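Local coordinates for protein cocosin 1 acidic chain (Cocos nucifera, PDB 5WPW) that serves as a hexameric 11S seed storage globulin, a nutrient reservoir of the coconut seed, and is a potential food allergen, at residues Y64-R69 against Y312-R317; V115-N120 against R282-S287; I137-T142 against H308-C313; R269-T272 against E276-P279; V291-N296 against V411-P416. The protein carries 2 engineered substitutions. All coordinates share one frame; numbering follows the deposited sequence.

In the fold
Interactions 1, 2 and 3 join the N-terminal cupin domain to the C-terminal one, whereas 4 and 5 lie within the C-terminal domain. Interaction 3, fully buried, is nearest the centre of the chain, and interaction 1 continues it along the same strand, 309-314, into partly exposed ground; the two share Tyr312. Interaction 2 is also buried and brings helix 281-284 against strand 114-118. All three are apolar. Interaction 4 is buried but polar, with a lysine binding a strand carbonyl, and adjoins interaction 2 in sequence. Interaction 5 is the most peripheral: an aliphatic pair inside, a proline and polar residues at the exposed end. It touches interaction 4 through neighbouring strands.

Interaction 1 of 5, residues Y64-R69 against Y312-R317; sequences YIVQGR and YCTGGR
Val66 and Thr314 face each other where the two cupin domains of this 11S globulin meet, each near the end of a strand, 61-67 in the N-terminal domain and 309-314 in the C-terminal one. The short strand segments 64-67 and 312-314 run roughly alongside, at 34° to one another, but 9.7 Å apart at closest. That is too far for a shared sheet, so only side chains bridge them.

The bridging is apolar and nearly symmetric, with each tyrosine reaching the beta-branched residue of the opposite strand. Methyl CG2 of Val66 comes to CE2 of Tyr312 at 4.1 Å, and CE2 of Tyr64 lies 4.2 Å from CG2 of Thr314, the side chains crossing near a right angle in both pairs. Both rings share one geometry: CG lies opposite the backbone nitrogen (chi1 -180° for Tyr64, 178° for Tyr312), and the methyls meet them obliquely.

Thr314 turns its methyl to the contact while OG1 bonds Arg290 within its own domain, on strand 287-293, two strands away in the same sheet. Tyr312 OH instead reaches across to Arg43 of the N-terminal domain in a weak bond.

The backbones repeat the correspondence. Val66 and Gln67 form a classic beta bulge against Val135, and Thr314 and Gly315 form another against Gln359, so each strand carries a bulge near the contact. The methyls also approach one another more loosely, CG2 of Val66 standing 4.4 Å from CG2 of Thr314.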
# COMPACT_ATOMS: atom_id res chain seq x y z
N TYR A 64 -12.62 -24.82 9.79
CA TYR A 64 -12.90 -25.71 8.67
C TYR A 64 -14.09 -26.60 9.01
O TYR A 64 -14.06 -27.29 10.03
CB TYR A 64 -11.69 -26.59 8.32
CG TYR A 64 -11.95 -27.52 7.14
CD1 TYR A 64 -12.07 -27.03 5.84
CD2 TYR A 64 -12.07 -28.89 7.33
CE1 TYR A 64 -12.32 -27.88 4.76
CE2 TYR A 64 -12.32 -29.75 6.26
CZ TYR A 64 -12.44 -29.24 4.99
OH TYR A 64 -12.68 -30.09 3.95
N ILE A 65 -15.10 -26.60 8.14
CA ILE A 65 -16.29 -27.45 8.31
C ILE A 65 -15.95 -28.83 7.76
O ILE A 65 -15.96 -29.04 6.54
CB ILE A 65 -17.52 -26.86 7.63
CG1 ILE A 65 -17.77 -25.40 8.06
CG2 ILE A 65 -18.81 -27.71 7.96
CD1 ILE A 65 -17.89 -25.25 9.49
N VAL A 66 -15.60 -29.76 8.66
CA VAL A 66 -15.35 -31.15 8.29
C VAL A 66 -16.64 -31.84 7.83
O VAL A 66 -16.62 -32.67 6.91
CB VAL A 66 -14.73 -31.90 9.49
CG1 VAL A 66 -14.54 -33.40 9.17
CG2 VAL A 66 -13.37 -31.29 9.87
N GLN A 67 -17.76 -31.51 8.45
CA GLN A 67 -19.00 -32.23 8.21
C GLN A 67 -20.17 -31.32 8.54
O GLN A 67 -20.08 -30.51 9.46
CB GLN A 67 -19.02 -33.50 9.07
CG GLN A 67 -20.20 -34.44 8.85
CD GLN A 67 -20.25 -35.50 9.94
OE1 GLN A 67 -19.58 -36.52 9.86
NE2 GLN A 67 -21.03 -35.24 10.98
N GLY A 68 -21.27 -31.45 7.78
CA GLY A 68 -22.53 -30.83 8.15
C GLY A 68 -22.81 -29.57 7.36
O GLY A 68 -22.02 -29.12 6.52
N ARG A 69 -23.96 -28.98 7.66
CA ARG A 69 -24.32 -27.69 7.10
C ARG A 69 -25.08 -26.89 8.14
O ARG A 69 -25.59 -27.43 9.13
CB ARG A 69 -25.15 -27.83 5.82
CG ARG A 69 -26.49 -28.50 6.01
CD ARG A 69 -27.29 -28.44 4.73
NE ARG A 69 -28.14 -27.24 4.65
CZ ARG A 69 -29.44 -27.24 4.93
NH1 ARG A 69 -30.04 -28.36 5.31
NH2 ARG A 69 -30.14 -26.12 4.84
N TYR A 312 -4.45 -31.51 9.86
CA TYR A 312 -5.51 -32.31 10.48
C TYR A 312 -6.03 -33.31 9.47
O TYR A 312 -6.46 -32.93 8.38
CB TYR A 312 -6.65 -31.41 10.97
CG TYR A 312 -7.80 -32.16 11.59
CD1 TYR A 312 -7.70 -32.66 12.87
CD2 TYR A 312 -8.98 -32.38 10.89
CE1 TYR A 312 -8.74 -33.35 13.45
CE2 TYR A 312 -10.04 -33.08 11.46
CZ TYR A 312 -9.90 -33.55 12.75
OH TYR A 312 -10.92 -34.25 13.35
N CYS A 313 -6.02 -34.60 9.82
CA CYS A 313 -6.45 -35.63 8.88
C CYS A 313 -7.97 -35.83 8.99
O CYS A 313 -8.49 -36.11 10.07
CB CYS A 313 -5.71 -36.94 9.10
SG CYS A 313 -6.36 -38.29 8.07
N THR A 314 -8.67 -35.61 7.88
CA THR A 314 -10.12 -35.73 7.82
C THR A 314 -10.59 -37.11 7.35
O THR A 314 -11.78 -37.39 7.41
CB THR A 314 -10.71 -34.67 6.88
OG1 THR A 314 -10.25 -34.88 5.54
CG2 THR A 314 -10.30 -33.24 7.32
N GLY A 315 -9.69 -37.96 6.88
CA GLY A 315 -10.10 -39.25 6.35
C GLY A 315 -8.90 -40.02 5.83
O GLY A 315 -7.81 -39.47 5.64
N GLY A 316 -9.12 -41.31 5.63
CA GLY A 316 -8.03 -42.10 5.12
C GLY A 316 -6.92 -42.31 6.12
O GLY A 316 -7.08 -42.17 7.33
N ARG A 317 -5.76 -42.67 5.58
CA ARG A 317 -4.57 -43.02 6.36
C ARG A 317 -3.36 -42.72 5.50
O ARG A 317 -3.39 -42.97 4.29
CB ARG A 317 -4.53 -44.50 6.74
CG ARG A 317 -5.58 -44.96 7.74
CD ARG A 317 -5.56 -46.48 7.88
NE ARG A 317 -6.47 -46.91 8.94
CZ ARG A 317 -6.21 -46.80 10.24
NH1 ARG A 317 -5.05 -46.29 10.65
NH2 ARG A 317 -7.10 -47.21 11.14

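Interaction 2 of 5, residues V115-N120 against R282-S287; sequences VLAVPN and RFIQMS
Ile284 reaches the N-terminal domain because its first two torsions, chi1 -63° and chi2 -75°, set CG1 beside its own backbone nitrogen and then swing CD1 round to the strand end opposite. The branch thus offers two atoms in succession. CG1 meets the methyl CB of Ala117, which points toward the helix segment, at 4.1 Å. CD1 goes further and rests on the backbone where Val118 passes into Pro119: it is 3.7 Å from Pro119 N and 3.8 Å from Val118 C. The proline ring is touched more lightly, with Pro119 CB 4.3 Å from Ile284 CD1. Since Pro119 N carries no hydrogen, the methyl covers no N-H donor there. The contact is purely van der Waals and is carried on one side by a single residue.

Ile284 ends helix 281-284; Gln285, with positive phi, breaks the helical path and sends the chain into strand 287-293 of the C-terminal domain. Opposite it, strand 114-118 is paired with strand 61-67 on one side and 251-253 on the other, so the short helix packs against the end of an inner strand of the N-terminal sheet.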
# COMPACT_ATOMS: atom_id res chain seq x y z
N VAL A 115 -14.37 -22.99 4.57
CA VAL A 115 -13.46 -22.34 5.51
C VAL A 115 -14.09 -21.01 5.88
O VAL A 115 -14.48 -20.24 4.99
CB VAL A 115 -12.06 -22.11 4.93
CG1 VAL A 115 -11.27 -21.33 5.93
CG2 VAL A 115 -11.37 -23.43 4.65
N LEU A 116 -14.23 -20.76 7.18
CA LEU A 116 -14.73 -19.49 7.70
C LEU A 116 -13.61 -18.77 8.44
O LEU A 116 -12.88 -19.39 9.22
CB LEU A 116 -15.89 -19.72 8.66
CG LEU A 116 -17.10 -20.36 7.99
CD1 LEU A 116 -17.49 -21.65 8.70
CD2 LEU A 116 -18.21 -19.35 8.00
N ALA A 117 -13.48 -17.47 8.20
CA ALA A 117 -12.48 -16.62 8.84
C ALA A 117 -13.19 -15.65 9.78
O ALA A 117 -14.02 -14.85 9.34
CB ALA A 117 -11.66 -15.84 7.82
N VAL A 118 -12.86 -15.73 11.07
CA VAL A 118 -13.43 -14.85 12.09
C VAL A 118 -12.36 -13.95 12.71
O VAL A 118 -11.54 -14.43 13.49
CB VAL A 118 -14.10 -15.71 13.18
CG1 VAL A 118 -14.71 -14.83 14.24
CG2 VAL A 118 -15.15 -16.61 12.57
N PRO A 119 -12.36 -12.64 12.42
CA PRO A 119 -11.41 -11.72 13.07
C PRO A 119 -11.54 -11.73 14.58
O PRO A 119 -12.63 -11.91 15.13
CB PRO A 119 -11.79 -10.34 12.52
CG PRO A 119 -12.75 -10.61 11.38
CD PRO A 119 -13.37 -11.93 11.62
N ASN A 120 -10.44 -11.46 15.27
CA ASN A 120 -10.55 -11.32 16.71
C ASN A 120 -11.51 -10.19 17.06
O ASN A 120 -11.68 -9.23 16.31
CB ASN A 120 -9.19 -11.01 17.31
CG ASN A 120 -8.59 -9.81 16.68
OD1 ASN A 120 -8.40 -9.79 15.46
ND2 ASN A 120 -8.35 -8.77 17.47
N ARG A 282 -5.75 -11.50 4.35
CA ARG A 282 -4.59 -10.61 4.44
C ARG A 282 -4.54 -9.87 5.77
O ARG A 282 -3.48 -9.35 6.14
CB ARG A 282 -4.58 -9.61 3.28
CG ARG A 282 -5.58 -8.46 3.39
CD ARG A 282 -5.71 -7.72 2.05
NE ARG A 282 -6.99 -7.01 1.94
CZ ARG A 282 -7.12 -5.72 1.66
NH1 ARG A 282 -6.04 -4.96 1.45
NH2 ARG A 282 -8.33 -5.17 1.60
N PHE A 283 -5.67 -9.78 6.48
CA PHE A 283 -5.73 -9.28 7.84
C PHE A 283 -5.68 -10.41 8.87
O PHE A 283 -5.03 -10.26 9.91
CB PHE A 283 -7.01 -8.45 8.03
CG PHE A 283 -7.23 -7.47 6.91
CD1 PHE A 283 -6.41 -6.37 6.77
CD2 PHE A 283 -8.23 -7.67 5.97
CE1 PHE A 283 -6.60 -5.46 5.73
CE2 PHE A 283 -8.43 -6.77 4.93
CZ PHE A 283 -7.61 -5.67 4.81
N ILE A 284 -6.31 -11.55 8.57
CA ILE A 284 -6.25 -12.72 9.45
C ILE A 284 -4.82 -13.27 9.50
O ILE A 284 -4.38 -13.82 10.52
CB ILE A 284 -7.26 -13.80 8.97
CG1 ILE A 284 -8.72 -13.31 9.03
CG2 ILE A 284 -7.07 -15.13 9.70
CD1 ILE A 284 -9.36 -13.23 10.42
N GLN A 285 -4.08 -13.12 8.40
CA GLN A 285 -2.70 -13.62 8.25
C GLN A 285 -2.63 -15.13 8.43
O GLN A 285 -1.72 -15.67 9.08
CB GLN A 285 -1.74 -12.91 9.20
CG GLN A 285 -1.31 -11.53 8.72
CD GLN A 285 -0.30 -10.87 9.66
OE1 GLN A 285 -0.67 -10.07 10.52
NE2 GLN A 285 0.97 -11.21 9.51
N MET A 286 -3.55 -15.83 7.79
CA MET A 286 -3.55 -17.29 7.80
C MET A 286 -4.04 -17.77 6.44
O MET A 286 -4.74 -17.06 5.72
CB MET A 286 -4.43 -17.88 8.93
CG MET A 286 -3.61 -18.15 10.22
SD MET A 286 -4.56 -18.97 11.54
CE MET A 286 -5.73 -17.66 11.77
N SER A 287 -3.62 -18.98 6.09
CA SER A 287 -3.93 -19.60 4.81
C SER A 287 -4.43 -21.01 5.11
O SER A 287 -4.26 -21.52 6.22
CB SER A 287 -2.70 -19.64 3.89
OG SER A 287 -2.08 -18.36 3.77

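Interaction 3 of 5, residues I137-T142 against H308-C313; sequences ITVLDT and HSIMYC
Strands 134-140 and 309-314 pass in opposite senses without sharing backbone bonds, Ile137 lying across from Tyr312 with CA atoms 8.5 Å apart and Val139 across from Ile310 at 8.1 Å. At that spacing two rungs of inward-pointing side chains fill the gap.

The first rung is a CH-pi contact. Ile137 is fully stretched, with chi1 and chi2 both 167°, which carries CD1 over one face of the Tyr312 ring, 3.6 Å from its centroid. The methyl does not sit over the middle: it is 28° off the ring normal, shifted toward the root of the side chain, so that CG of Tyr312 is 3.2 Å from CD1 and CB 3.4 Å. These approaches are shorter than usual for carbon, so the exact closeness is doubtful, though the methyl plainly lies on the ring. The side chains run antiparallel, the isoleucine ending over the root of the tyrosine while the ring extends back beside it. Ile137 also touches Tyr64 and Val66 on the next strand of its own sheet.

The second rung is looser and wholly aliphatic, methyl against methyl: CG2 of Val139 lies 4.2 Å from CG2 of Ile310. Around it Val139 packs on Ile363, and Ile310 on Leu340 and Ile342, so the rung belongs to a larger apolar cluster.

All four residues are buried. With one strand from each cupin domain laid face to face through side chains alone, the arrangement forms part of the apolar core between the two beta-barrel domains of the bicupin 11S globulin subunit.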
# COMPACT_ATOMS: atom_id res chain seq x y z
N ILE A 137 -13.40 -27.81 12.80
CA ILE A 137 -12.06 -27.73 13.37
C ILE A 137 -11.58 -26.29 13.24
O ILE A 137 -11.60 -25.71 12.15
CB ILE A 137 -11.08 -28.70 12.69
CG1 ILE A 137 -9.68 -28.33 13.13
CG2 ILE A 137 -11.20 -28.64 11.20
CD1 ILE A 137 -8.65 -29.32 12.83
N THR A 138 -11.18 -25.71 14.37
CA THR A 138 -10.82 -24.30 14.48
C THR A 138 -9.37 -24.14 14.91
O THR A 138 -8.96 -24.74 15.91
CB THR A 138 -11.71 -23.61 15.50
OG1 THR A 138 -13.02 -23.50 14.95
CG2 THR A 138 -11.17 -22.23 15.84
N VAL A 139 -8.61 -23.31 14.19
CA VAL A 139 -7.24 -22.97 14.57
C VAL A 139 -7.21 -21.47 14.87
O VAL A 139 -7.60 -20.66 14.01
CB VAL A 139 -6.22 -23.34 13.47
CG1 VAL A 139 -4.82 -23.05 13.93
CG2 VAL A 139 -6.34 -24.82 13.06
N LEU A 140 -6.84 -21.11 16.09
CA LEU A 140 -6.78 -19.73 16.55
C LEU A 140 -5.32 -19.27 16.62
O LEU A 140 -4.49 -19.92 17.27
CB LEU A 140 -7.42 -19.58 17.92
CG LEU A 140 -8.93 -19.79 18.10
CD1 LEU A 140 -9.22 -20.90 19.08
CD2 LEU A 140 -9.55 -18.46 18.55
N ASP A 141 -4.99 -18.16 15.96
CA ASP A 141 -3.58 -17.71 15.96
C ASP A 141 -3.39 -16.77 17.15
O ASP A 141 -3.57 -15.57 17.05
CB ASP A 141 -3.21 -17.05 14.64
CG ASP A 141 -1.72 -16.71 14.56
OD1 ASP A 141 -0.97 -17.02 15.51
OD2 ASP A 141 -1.30 -16.13 13.53
N THR A 142 -3.01 -17.34 18.29
CA THR A 142 -2.83 -16.55 19.51
C THR A 142 -1.51 -15.81 19.54
O THR A 142 -1.29 -15.00 20.45
CB THR A 142 -2.95 -17.47 20.72
OG1 THR A 142 -2.06 -18.58 20.56
CG2 THR A 142 -4.40 -18.01 20.83
N HIS A 308 4.26 -22.00 9.73
CA HIS A 308 4.03 -23.33 10.26
C HIS A 308 2.78 -23.91 9.60
O HIS A 308 1.90 -23.16 9.15
CB HIS A 308 3.81 -23.33 11.78
CG HIS A 308 4.86 -22.61 12.56
ND1 HIS A 308 6.17 -23.04 12.64
CD2 HIS A 308 4.79 -21.51 13.35
CE1 HIS A 308 6.86 -22.22 13.42
NE2 HIS A 308 6.04 -21.28 13.85
N SER A 309 2.70 -25.24 9.57
CA SER A 309 1.57 -25.95 9.01
C SER A 309 0.91 -26.78 10.11
O SER A 309 1.57 -27.62 10.74
CB SER A 309 2.01 -26.83 7.85
OG SER A 309 0.91 -27.44 7.20
N ILE A 310 -0.38 -26.54 10.34
CA ILE A 310 -1.18 -27.30 11.30
C ILE A 310 -2.03 -28.26 10.48
O ILE A 310 -3.02 -27.86 9.86
CB ILE A 310 -2.02 -26.40 12.19
CG1 ILE A 310 -1.12 -25.47 13.00
CG2 ILE A 310 -2.85 -27.23 13.16
CD1 ILE A 310 -0.93 -24.11 12.38
N MET A 311 -1.65 -29.53 10.47
CA MET A 311 -2.26 -30.50 9.58
C MET A 311 -3.23 -31.36 10.38
O MET A 311 -2.86 -31.91 11.43
CB MET A 311 -1.19 -31.37 8.94
CG MET A 311 -1.72 -32.30 7.88
SD MET A 311 -0.42 -33.26 7.06
CE MET A 311 1.02 -32.35 7.57
N TYR A 312 -4.45 -31.51 9.86
CA TYR A 312 -5.51 -32.31 10.48
C TYR A 312 -6.03 -33.31 9.47
O TYR A 312 -6.46 -32.93 8.38
CB TYR A 312 -6.65 -31.41 10.97
CG TYR A 312 -7.80 -32.16 11.59
CD1 TYR A 312 -7.70 -32.66 12.87
CD2 TYR A 312 -8.98 -32.38 10.89
CE1 TYR A 312 -8.74 -33.35 13.45
CE2 TYR A 312 -10.04 -33.08 11.46
CZ TYR A 312 -9.90 -33.55 12.75
OH TYR A 312 -10.92 -34.25 13.35
N CYS A 313 -6.02 -34.60 9.82
CA CYS A 313 -6.45 -35.63 8.88
C CYS A 313 -7.97 -35.83 8.99
O CYS A 313 -8.49 -36.11 10.07
CB CYS A 313 -5.71 -36.94 9.10
SG CYS A 313 -6.36 -38.29 8.07

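Interaction 4 of 5, residues R269-T272 against E276-P279; sequences RITT and EKLP
Lys277 stretches its side chain back along the chain to the end of strand 268-273, where its ammonium group meets the carbonyl of Thr272. Beyond CG the lysine is extended, chi2 to chi4 all close to 180°, and with CG set beside its own backbone nitrogen (chi1 -64°) the aliphatic arm points from the loop directly at the strand. The arm does more than deliver the charge: CE passes 3.2 Å and CD 3.3 Å from Thr272 O, so the oxygen lies alongside the last part of the chain as well as near its tip.

NZ donates to Thr272 O at 2.9 Å. The donor lies in the carbonyl plane, and the C=O...N angle is 151°, nearer to in line with the carbonyl bond than to a 120° approach. The Thr271 side chain crosses the lysine at about a right angle and presents its methyl CG2, 4.0 Å from NZ, instead of its hydroxyl. Thr272 contributes through its main chain, while its side chain packs on Glu289 of the adjacent strand 287-293.

The ammonium group has a second and stronger partner, a salt bridge to Asp261 OD2, and the same carboxylate oxygen accepts a hydrogen bond from the backbone N of Thr272. Neighbouring this loop is the third subunit, another copy of the protein, whose Ser247 packs on Lys277.

A buried lysine is thus met by a carboxylate and a carbonyl. Asp261 probably offsets its positive charge, and the two acceptors tie the loop 276-279 to the end of strand 268-273 and to the loop at Asp261.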
# COMPACT_ATOMS: atom_id res chain seq x y z
N ARG A 269 -5.39 -34.18 -5.52
CA ARG A 269 -5.58 -32.77 -5.82
C ARG A 269 -5.16 -31.94 -4.61
O ARG A 269 -5.10 -32.44 -3.48
CB ARG A 269 -7.03 -32.47 -6.19
CG ARG A 269 -8.06 -33.11 -5.24
CD ARG A 269 -9.47 -32.68 -5.54
NE ARG A 269 -10.46 -33.43 -4.76
CZ ARG A 269 -10.89 -33.07 -3.55
NH1 ARG A 269 -10.39 -31.98 -2.97
NH2 ARG A 269 -11.81 -33.80 -2.93
N ILE A 270 -4.84 -30.67 -4.87
CA ILE A 270 -4.56 -29.68 -3.83
C ILE A 270 -5.31 -28.40 -4.16
O ILE A 270 -5.36 -27.97 -5.32
CB ILE A 270 -3.06 -29.36 -3.70
CG1 ILE A 270 -2.23 -30.62 -3.54
CG2 ILE A 270 -2.84 -28.37 -2.55
CD1 ILE A 270 -0.76 -30.32 -3.47
N THR A 271 -5.86 -27.77 -3.13
CA THR A 271 -6.61 -26.53 -3.27
C THR A 271 -6.09 -25.61 -2.19
O THR A 271 -6.03 -25.99 -1.02
CB THR A 271 -8.12 -26.79 -3.12
OG1 THR A 271 -8.52 -27.76 -4.09
CG2 THR A 271 -8.90 -25.52 -3.37
N THR A 272 -5.63 -24.44 -2.60
CA THR A 272 -5.02 -23.47 -1.71
C THR A 272 -6.01 -22.36 -1.37
O THR A 272 -6.81 -21.96 -2.21
CB THR A 272 -3.79 -22.86 -2.38
OG1 THR A 272 -2.88 -23.92 -2.72
CG2 THR A 272 -3.10 -21.80 -1.49
N GLU A 276 -5.30 -14.22 -2.14
CA GLU A 276 -5.58 -14.11 -3.57
C GLU A 276 -6.91 -14.75 -3.94
O GLU A 276 -7.37 -14.56 -5.07
CB GLU A 276 -4.47 -14.76 -4.40
CG GLU A 276 -3.08 -14.47 -3.92
CD GLU A 276 -2.45 -13.31 -4.65
OE1 GLU A 276 -3.17 -12.61 -5.39
OE2 GLU A 276 -1.22 -13.09 -4.48
N LYS A 277 -7.53 -15.48 -3.02
CA LYS A 277 -8.90 -15.97 -3.16
C LYS A 277 -9.88 -15.30 -2.21
O LYS A 277 -11.00 -15.00 -2.61
CB LYS A 277 -8.94 -17.48 -2.93
CG LYS A 277 -8.14 -18.24 -3.97
CD LYS A 277 -8.46 -19.71 -3.96
CE LYS A 277 -7.53 -20.46 -4.90
NZ LYS A 277 -7.82 -21.93 -4.89
N LEU A 278 -9.48 -15.06 -0.97
CA LEU A 278 -10.39 -14.60 0.09
C LEU A 278 -9.74 -13.39 0.74
O LEU A 278 -8.80 -13.54 1.54
CB LEU A 278 -10.64 -15.70 1.11
CG LEU A 278 -11.50 -15.34 2.33
CD1 LEU A 278 -12.86 -14.93 1.84
CD2 LEU A 278 -11.56 -16.50 3.33
N PRO A 279 -10.20 -12.19 0.43
CA PRO A 279 -9.42 -10.99 0.79
C PRO A 279 -9.14 -10.85 2.27
O PRO A 279 -8.05 -10.42 2.63
CB PRO A 279 -10.30 -9.84 0.27
CG PRO A 279 -11.07 -10.45 -0.83
CD PRO A 279 -11.33 -11.86 -0.45

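Interaction 5 of 5, residues V291-N296 against V411-P416; sequences VVLYRN and VAIFTP
Amide oxygen OD1 of Asn296 is approached by two nitrogens of Arg295, the residue before it: NE at 2.5 Å and NH2 at 2.6 Å, the latter in a weak, strongly bent bond. Both are so short that their detail is doubtful, but the guanidinium lies against the Asn296 amide, and both residues border Pro416, the last modelled residue of the chain.

Pro416 sets CB and CG against the backbone of Arg295 and Asn296. Its CB is 3.6 Å from the backbone O of Asn296 and 4.0 Å from that residue's CB, while CG lies 3.9 Å from Arg295 O and, more loosely, 4.4 Å from NH1 of the guanidinium, which it meets obliquely. Asn296 has positive phi (63°), which bends the chain just after strand 287-293. Its O, buried by the contact, has no hydrogen-bonding partner in the model and faces the proline's carbons.

Further in, the contact becomes purely aliphatic. CD2 of Leu293 meets CD1 of Ile413 at 3.6 Å, the two branches crossing at a slant. Leu293 starts out with CG beside its backbone nitrogen (chi1 -79°), which directs its tip toward segment 411-416, and Ile413 in turn packs on Ile270. Thus a buried apolar pair lies behind a more exposed corner of Arg295, Asn296 and Pro416.

Strand 287-293 is an inner member of the C-terminal cupin sheet, between 268-273 and 357-364, whereas the short strand 413-414 pairs with 298-304 in the second sheet of that domain. The contact therefore links the two sheets near the end of the modelled chain, with Val299 of strand 298-304 also lying against Leu293.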
# COMPACT_ATOMS: atom_id res chain seq x y z
N VAL A 291 -5.78 -31.08 0.89
CA VAL A 291 -5.01 -32.09 0.17
C VAL A 291 -5.81 -33.38 0.16
O VAL A 291 -6.20 -33.87 1.23
CB VAL A 291 -3.62 -32.31 0.79
CG1 VAL A 291 -2.83 -33.36 0.03
CG2 VAL A 291 -2.84 -31.00 0.86
N VAL A 292 -6.04 -33.94 -1.02
CA VAL A 292 -6.72 -35.23 -1.15
C VAL A 292 -5.83 -36.11 -2.03
O VAL A 292 -5.67 -35.83 -3.22
CB VAL A 292 -8.12 -35.11 -1.76
CG1 VAL A 292 -8.66 -36.52 -2.15
CG2 VAL A 292 -9.08 -34.39 -0.80
N LEU A 293 -5.23 -37.14 -1.43
CA LEU A 293 -4.30 -38.05 -2.09
C LEU A 293 -5.03 -39.35 -2.40
O LEU A 293 -5.69 -39.92 -1.51
CB LEU A 293 -3.10 -38.33 -1.20
CG LEU A 293 -1.99 -37.29 -1.11
CD1 LEU A 293 -0.95 -37.75 -0.12
CD2 LEU A 293 -1.37 -37.11 -2.48
N TYR A 294 -4.97 -39.78 -3.65
CA TYR A 294 -5.56 -41.05 -4.07
C TYR A 294 -4.63 -42.19 -3.64
O TYR A 294 -3.52 -41.96 -3.17
CB TYR A 294 -5.78 -41.06 -5.58
CG TYR A 294 -6.71 -39.99 -6.13
CD1 TYR A 294 -7.66 -39.37 -5.31
CD2 TYR A 294 -6.63 -39.60 -7.46
CE1 TYR A 294 -8.51 -38.39 -5.83
CE2 TYR A 294 -7.45 -38.63 -7.98
CZ TYR A 294 -8.39 -38.03 -7.16
OH TYR A 294 -9.21 -37.07 -7.70
N ARG A 295 -5.10 -43.44 -3.83
CA ARG A 295 -4.39 -44.60 -3.29
C ARG A 295 -2.90 -44.56 -3.63
O ARG A 295 -2.51 -44.36 -4.78
CB ARG A 295 -5.02 -45.91 -3.83
CG ARG A 295 -4.69 -46.25 -5.29
CD ARG A 295 -4.45 -47.77 -5.53
NE ARG A 295 -3.06 -48.17 -5.33
CZ ARG A 295 -2.12 -48.20 -6.28
NH1 ARG A 295 -2.40 -47.83 -7.53
NH2 ARG A 295 -0.89 -48.59 -5.99
N ASN A 296 -2.07 -44.70 -2.60
CA ASN A 296 -0.61 -44.83 -2.68
C ASN A 296 0.11 -43.60 -3.26
O ASN A 296 1.32 -43.67 -3.52
CB ASN A 296 -0.21 -46.07 -3.48
CG ASN A 296 -0.73 -47.34 -2.86
OD1 ASN A 296 -1.39 -48.14 -3.52
ND2 ASN A 296 -0.43 -47.53 -1.59
N VAL A 411 4.11 -32.00 -11.00
CA VAL A 411 3.55 -31.15 -9.96
C VAL A 411 3.75 -31.81 -8.60
O VAL A 411 4.32 -32.89 -8.50
CB VAL A 411 2.06 -30.87 -10.22
CG1 VAL A 411 1.88 -30.13 -11.51
CG2 VAL A 411 1.25 -32.19 -10.25
N ALA A 412 3.25 -31.17 -7.54
CA ALA A 412 3.53 -31.65 -6.19
C ALA A 412 2.92 -33.02 -5.88
O ALA A 412 3.38 -33.69 -4.95
CB ALA A 412 3.04 -30.63 -5.16
N ILE A 413 1.91 -33.44 -6.64
CA ILE A 413 1.24 -34.72 -6.42
C ILE A 413 1.92 -35.75 -7.31
O ILE A 413 1.74 -35.73 -8.53
CB ILE A 413 -0.27 -34.65 -6.71
CG1 ILE A 413 -0.95 -33.62 -5.81
CG2 ILE A 413 -0.92 -36.03 -6.52
CD1 ILE A 413 -1.59 -34.23 -4.57
N PHE A 414 2.69 -36.64 -6.70
CA PHE A 414 3.49 -37.63 -7.40
C PHE A 414 2.69 -38.93 -7.49
O PHE A 414 2.37 -39.53 -6.46
CB PHE A 414 4.80 -37.87 -6.67
CG PHE A 414 5.83 -36.80 -6.88
CD1 PHE A 414 5.60 -35.74 -7.76
CD2 PHE A 414 7.03 -36.84 -6.20
CE1 PHE A 414 6.57 -34.76 -7.94
CE2 PHE A 414 8.00 -35.86 -6.38
CZ PHE A 414 7.77 -34.82 -7.25
N THR A 415 2.35 -39.35 -8.70
CA THR A 415 1.58 -40.57 -8.85
C THR A 415 2.47 -41.79 -8.57
O THR A 415 3.61 -41.84 -9.06
CB THR A 415 0.97 -40.67 -10.24
OG1 THR A 415 1.91 -40.22 -11.22
CG2 THR A 415 -0.27 -39.81 -10.30
N PRO A 416 1.98 -42.78 -7.81
CA PRO A 416 2.69 -43.96 -7.29
C PRO A 416 3.60 -44.67 -8.30
O PRO A 416 3.21 -44.84 -9.45
CB PRO A 416 1.54 -44.90 -6.86
CG PRO A 416 0.28 -44.32 -7.45
CD PRO A 416 0.54 -42.85 -7.52